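Local atomic coordinates of anaerobically-induced outer membrane porin OprE (Pseudomonas aeruginosa, PDB entry 4FRX), a protein that probably acts as an outer-membrane porin, a beta-barrel channel that lets small solutes cross the outer membrane. Residues Tyr121-Pro126 / Pro140-Gly145; Pro129-Asn134 / Asn193-Ala198. One frame throughout, in Å; residues are numbered along the deposited sequence.

Contact 1: residues Tyr121-Pro126 / Pro140-Gly145; sequences YGTLQP and PVTFEG. With C8E ((hydroxyethyloxy)tri(ethyloxy)octane), chain G.
Gly122, Thr123 and Leu124 pair antiparallel with Gly145, Glu144 and Phe143. Two hydrogen-bonded pairs, Gly122 with Gly145 and Leu124 with Phe143, give four backbone bonds. Between them sits the non-hydrogen-bonded pair of Thr123 and Glu144, whose side chains share the face opposite to that of Leu124 and Phe143. The side chain of Glu144 bends over Gly122 and Thr123. Its CB lies 4.1 Å from Gly122 O. CG stands anti to the carbonyl carbon and the chain bends at chi2 (-67°), which brings CD to 4.0 Å from Thr123 CA. At the tip, OE1 accepts a hydrogen bond from Thr123 OG1 on its syn side, 3.0 Å away. OE2 rests 3.4 Å from Gly122 C and takes a 2.6 Å bond from a water, which also donates to Thr123 OG1. Gln125 NE2 donates a nearly straight 3.2 Å bond to Val141 O, which lies near the amide plane of Gln125. Tyr121 CD2 is 3.6 Å from C19 of the detergent C8E. Past the corner at Gly122, Thr123 is also bonded through its backbone to Leu108 of strand 102-114. The Glu144 carboxylate is held by a hydroxyl and a water, so its rotation is probably well fixed.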
# COMPACT_ATOMS: atom_id res chain seq x y z
N TYR A 121 -20.29 -0.33 2.72
CA TYR A 121 -20.63 0.76 1.82
C TYR A 121 -20.23 2.11 2.43
O TYR A 121 -20.77 2.52 3.44
CB TYR A 121 -22.14 0.70 1.58
CG TYR A 121 -22.65 1.60 0.49
CD1 TYR A 121 -22.49 1.26 -0.85
CD2 TYR A 121 -23.32 2.78 0.79
CE1 TYR A 121 -22.97 2.07 -1.86
CE2 TYR A 121 -23.81 3.60 -0.21
CZ TYR A 121 -23.63 3.24 -1.53
OH TYR A 121 -24.11 4.05 -2.54
N GLY A 122 -19.29 2.80 1.80
CA GLY A 122 -18.71 4.00 2.37
C GLY A 122 -17.20 3.92 2.39
O GLY A 122 -16.56 3.59 1.39
N THR A 123 -16.61 4.22 3.53
CA THR A 123 -15.16 4.24 3.65
C THR A 123 -14.57 2.83 3.69
O THR A 123 -15.01 1.98 4.46
CB THR A 123 -14.73 5.06 4.87
OG1 THR A 123 -15.36 6.35 4.79
CG2 THR A 123 -13.21 5.23 4.90
N LEU A 124 -13.56 2.60 2.85
CA LEU A 124 -12.91 1.29 2.72
C LEU A 124 -11.40 1.48 2.77
O LEU A 124 -10.88 2.50 2.33
CB LEU A 124 -13.30 0.65 1.38
CG LEU A 124 -14.79 0.38 1.13
CD1 LEU A 124 -15.08 0.01 -0.33
CD2 LEU A 124 -15.29 -0.71 2.08
N GLN A 125 -10.70 0.48 3.28
CA GLN A 125 -9.23 0.48 3.31
C GLN A 125 -8.72 -0.90 2.94
O GLN A 125 -8.27 -1.64 3.80
CB GLN A 125 -8.72 0.85 4.71
CG GLN A 125 -8.94 2.33 5.06
CD GLN A 125 -8.38 2.68 6.42
OE1 GLN A 125 -8.86 2.19 7.43
NE2 GLN A 125 -7.37 3.53 6.45
N PRO A 126 -8.79 -1.25 1.64
CA PRO A 126 -8.41 -2.61 1.23
C PRO A 126 -6.90 -2.85 1.34
O PRO A 126 -6.12 -1.91 1.23
CB PRO A 126 -8.85 -2.67 -0.24
CG PRO A 126 -9.82 -1.51 -0.42
CD PRO A 126 -9.35 -0.46 0.53
N PRO A 140 -3.68 7.69 7.37
CA PRO A 140 -3.79 6.76 6.24
C PRO A 140 -4.67 7.23 5.09
O PRO A 140 -5.57 8.08 5.25
CB PRO A 140 -4.42 5.52 6.88
CG PRO A 140 -5.21 6.08 8.05
CD PRO A 140 -4.36 7.19 8.58
N VAL A 141 -4.38 6.68 3.92
CA VAL A 141 -5.27 6.80 2.77
C VAL A 141 -6.55 6.05 3.06
O VAL A 141 -6.53 4.99 3.70
CB VAL A 141 -4.61 6.20 1.49
CG1 VAL A 141 -5.63 6.06 0.34
CG2 VAL A 141 -3.40 7.03 1.06
N THR A 142 -7.68 6.58 2.60
CA THR A 142 -8.93 5.85 2.59
C THR A 142 -9.55 5.90 1.19
O THR A 142 -9.25 6.79 0.40
CB THR A 142 -9.95 6.40 3.63
OG1 THR A 142 -10.34 7.73 3.27
CG2 THR A 142 -9.35 6.40 5.04
N PHE A 143 -10.43 4.95 0.90
CA PHE A 143 -11.14 4.94 -0.39
C PHE A 143 -12.62 5.02 -0.07
O PHE A 143 -13.03 4.74 1.06
CB PHE A 143 -10.89 3.64 -1.15
CG PHE A 143 -9.49 3.49 -1.66
CD1 PHE A 143 -8.51 2.92 -0.87
CD2 PHE A 143 -9.16 3.90 -2.95
CE1 PHE A 143 -7.21 2.77 -1.35
CE2 PHE A 143 -7.87 3.75 -3.42
CZ PHE A 143 -6.90 3.20 -2.62
N GLU A 144 -13.43 5.40 -1.06
CA GLU A 144 -14.87 5.31 -0.90
C GLU A 144 -15.42 4.33 -1.93
O GLU A 144 -15.04 4.39 -3.09
CB GLU A 144 -15.54 6.67 -1.11
CG GLU A 144 -15.09 7.77 -0.15
CD GLU A 144 -15.50 7.50 1.28
OE1 GLU A 144 -14.64 7.62 2.18
OE2 GLU A 144 -16.69 7.18 1.51
N GLY A 145 -16.32 3.45 -1.52
CA GLY A 145 -16.90 2.52 -2.47
C GLY A 145 -17.82 1.51 -1.83
O GLY A 145 -18.33 1.73 -0.74
C1 C8E G . -29.87 -1.70 17.70
C2 C8E G . -30.37 -0.40 17.06
C3 C8E G . -29.27 0.26 16.23
C4 C8E G . -29.87 1.02 15.06
C6 C8E G . -27.76 0.95 12.24
C7 C8E G . -27.78 0.24 10.89
C8 C8E G . -26.74 0.80 9.92
O9 C8E G . -27.39 1.47 8.86
C10 C8E G . -26.45 1.99 7.95
C11 C8E G . -26.91 3.35 7.44
O12 C8E G . -26.67 4.30 8.46
C13 C8E G . -25.34 4.79 8.48
C14 C8E G . -24.94 5.34 7.11
O15 C8E G . -23.53 5.40 7.05
C16 C8E G . -23.07 6.18 5.97
C17 C8E G . -22.73 5.26 4.80
O18 C8E G . -22.35 6.04 3.70
C19 C8E G . -23.22 5.85 2.61
O HOH W 1 -18.18 7.48 3.62

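Contact 2: residues Pro129-Asn134 / Asn193-Ala198; sequences PVVTYN and NKFYYA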
# COMPACT_ATOMS: atom_id res chain seq x y z
N PRO A 129 -3.84 -7.52 -3.45
CA PRO A 129 -2.80 -7.38 -4.48
C PRO A 129 -3.10 -6.36 -5.58
O PRO A 129 -2.16 -5.87 -6.18
CB PRO A 129 -2.70 -8.78 -5.05
CG PRO A 129 -3.03 -9.67 -3.87
CD PRO A 129 -4.14 -8.94 -3.15
N VAL A 130 -4.36 -6.03 -5.82
CA VAL A 130 -4.69 -5.09 -6.88
C VAL A 130 -5.08 -3.72 -6.31
O VAL A 130 -5.33 -2.79 -7.07
CB VAL A 130 -5.83 -5.63 -7.76
CG1 VAL A 130 -5.32 -6.79 -8.61
CG2 VAL A 130 -6.98 -6.10 -6.89
N VAL A 131 -5.12 -3.60 -4.99
CA VAL A 131 -5.36 -2.31 -4.33
C VAL A 131 -5.07 -2.38 -2.83
O VAL A 131 -5.66 -3.17 -2.09
CB VAL A 131 -6.80 -1.76 -4.58
CG1 VAL A 131 -7.87 -2.80 -4.23
CG2 VAL A 131 -7.02 -0.42 -3.83
N THR A 132 -4.11 -1.58 -2.38
CA THR A 132 -3.92 -1.46 -0.93
C THR A 132 -3.64 -0.02 -0.57
O THR A 132 -2.98 0.70 -1.32
CB THR A 132 -2.82 -2.38 -0.31
OG1 THR A 132 -1.76 -1.58 0.24
CG2 THR A 132 -2.27 -3.31 -1.30
N TYR A 133 -4.19 0.40 0.55
CA TYR A 133 -4.07 1.79 0.94
C TYR A 133 -2.68 2.10 1.49
O TYR A 133 -2.05 1.26 2.14
CB TYR A 133 -5.15 2.16 1.95
CG TYR A 133 -4.96 1.60 3.35
CD1 TYR A 133 -5.31 0.28 3.64
CD2 TYR A 133 -4.47 2.40 4.38
CE1 TYR A 133 -5.15 -0.22 4.92
CE2 TYR A 133 -4.31 1.91 5.65
CZ TYR A 133 -4.65 0.60 5.92
OH TYR A 133 -4.50 0.11 7.20
N ASN A 134 -2.21 3.30 1.21
CA ASN A 134 -0.93 3.75 1.73
C ASN A 134 -1.10 4.32 3.14
O ASN A 134 -2.10 4.95 3.46
CB ASN A 134 -0.32 4.81 0.82
CG ASN A 134 1.03 5.26 1.30
OD1 ASN A 134 1.15 6.24 2.04
ND2 ASN A 134 2.07 4.53 0.90
N ASN A 193 -13.66 7.53 -12.11
CA ASN A 193 -14.40 7.30 -10.88
C ASN A 193 -14.97 5.89 -10.77
O ASN A 193 -15.91 5.66 -10.01
CB ASN A 193 -15.50 8.36 -10.68
CG ASN A 193 -16.53 8.35 -11.80
OD1 ASN A 193 -16.53 7.47 -12.66
ND2 ASN A 193 -17.42 9.34 -11.79
N LYS A 194 -14.41 4.95 -11.53
CA LYS A 194 -14.80 3.55 -11.42
C LYS A 194 -13.61 2.59 -11.39
O LYS A 194 -12.88 2.46 -12.38
CB LYS A 194 -15.75 3.15 -12.56
CG LYS A 194 -17.09 3.87 -12.53
CD LYS A 194 -17.93 3.56 -13.76
N PHE A 195 -13.42 1.92 -10.26
CA PHE A 195 -12.43 0.85 -10.15
C PHE A 195 -13.11 -0.40 -9.62
O PHE A 195 -13.66 -0.39 -8.52
CB PHE A 195 -11.27 1.26 -9.22
CG PHE A 195 -10.26 0.15 -8.98
CD1 PHE A 195 -9.27 -0.13 -9.91
CD2 PHE A 195 -10.31 -0.61 -7.81
CE1 PHE A 195 -8.35 -1.18 -9.70
CE2 PHE A 195 -9.39 -1.63 -7.58
CZ PHE A 195 -8.41 -1.91 -8.54
N TYR A 196 -13.08 -1.47 -10.41
CA TYR A 196 -13.69 -2.74 -10.02
C TYR A 196 -12.62 -3.73 -9.67
O TYR A 196 -11.58 -3.77 -10.32
CB TYR A 196 -14.47 -3.32 -11.21
CG TYR A 196 -15.44 -2.35 -11.81
CD1 TYR A 196 -16.64 -2.08 -11.19
CD2 TYR A 196 -15.16 -1.72 -13.02
CE1 TYR A 196 -17.55 -1.20 -11.75
CE2 TYR A 196 -16.05 -0.83 -13.58
CZ TYR A 196 -17.24 -0.58 -12.95
OH TYR A 196 -18.13 0.31 -13.52
N TYR A 197 -12.88 -4.55 -8.65
CA TYR A 197 -11.92 -5.54 -8.23
C TYR A 197 -12.62 -6.77 -7.68
O TYR A 197 -13.74 -6.69 -7.21
CB TYR A 197 -10.92 -4.96 -7.21
CG TYR A 197 -11.55 -4.47 -5.90
CD1 TYR A 197 -12.17 -3.23 -5.83
CD2 TYR A 197 -11.49 -5.25 -4.75
CE1 TYR A 197 -12.72 -2.76 -4.64
CE2 TYR A 197 -12.05 -4.80 -3.54
CZ TYR A 197 -12.66 -3.56 -3.50
OH TYR A 197 -13.21 -3.09 -2.33
N ALA A 198 -11.94 -7.90 -7.77
CA ALA A 198 -12.46 -9.17 -7.30
C ALA A 198 -11.31 -10.13 -7.18
O ALA A 198 -10.36 -10.07 -7.95
CB ALA A 198 -13.51 -9.72 -8.28
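Val130 and Val131 pack against Phe195 and Tyr197 of the strand 195-203. No hydrogen bond crosses between the two segments. Val130 comes first. Its CB points to the strand, and its CG2 lies 4.1 Å from Tyr197 CB. The two side chains cross at a slant. The carbonyl of Val130 also takes part: Val130 O is 3.5 Å from Phe195 CZ, at the far end of that ring. This is a close packing contact of a carbonyl with a ring carbon.

Val131 follows and serves both aromatic residues. Its CG1 sits between the backbone N and the carbonyl carbon (chi1 53°). In that position the methyl is 3.9 Å from Phe195 CE2, and it stands over one face of the Tyr197 ring, 4.4 Å from Tyr197 CG. Val131 and Phe195 run past each other in opposite directions. With CG anti to the backbone N (chi1 175°), the Phe195 ring extends to Val131 CG1 and Val130 O.

From Thr132 onward the chain moves away from strand 195-203.

Leu163 of the neighbouring strand 156-167 touches Val131, Phe195 and Tyr197 and adds to the apolar cluster, while Tyr213 lies against Val130. Tyr197 OH is hydrogen-bonded to Gln147, so the polar end of this buried side chain has a partner away from the valines. The inward-folded segment 129-134 therefore lies against the inside of the barrel wall through buried, mainly apolar contacts, consistent with packing by van der Waals contact.

In the fold
All four touching residues of contact 2 are buried. Contact 1 is buried in the main but reaches an exposed edge at Tyr121, beside the detergent. Contact 1 is sheet pairing between strands 123-128 and 142-150, the arms of an inward fold of the chain. Contact 2 sets the stretch between those arms against the wall strand 195-203. Contact 1 buries 478 Å² and combines backbone pairing with polar side chains and water. Contact 2 buries 164 Å² and is apolar in its side chains, with one carbonyl oxygen against a ring carbon. They meet directly: Pro126 O with Tyr133 N and Val141 N with Asn134 O are probable hydrogen bonds. The backbone bonds therefore lie in contact 1 and between the contacts.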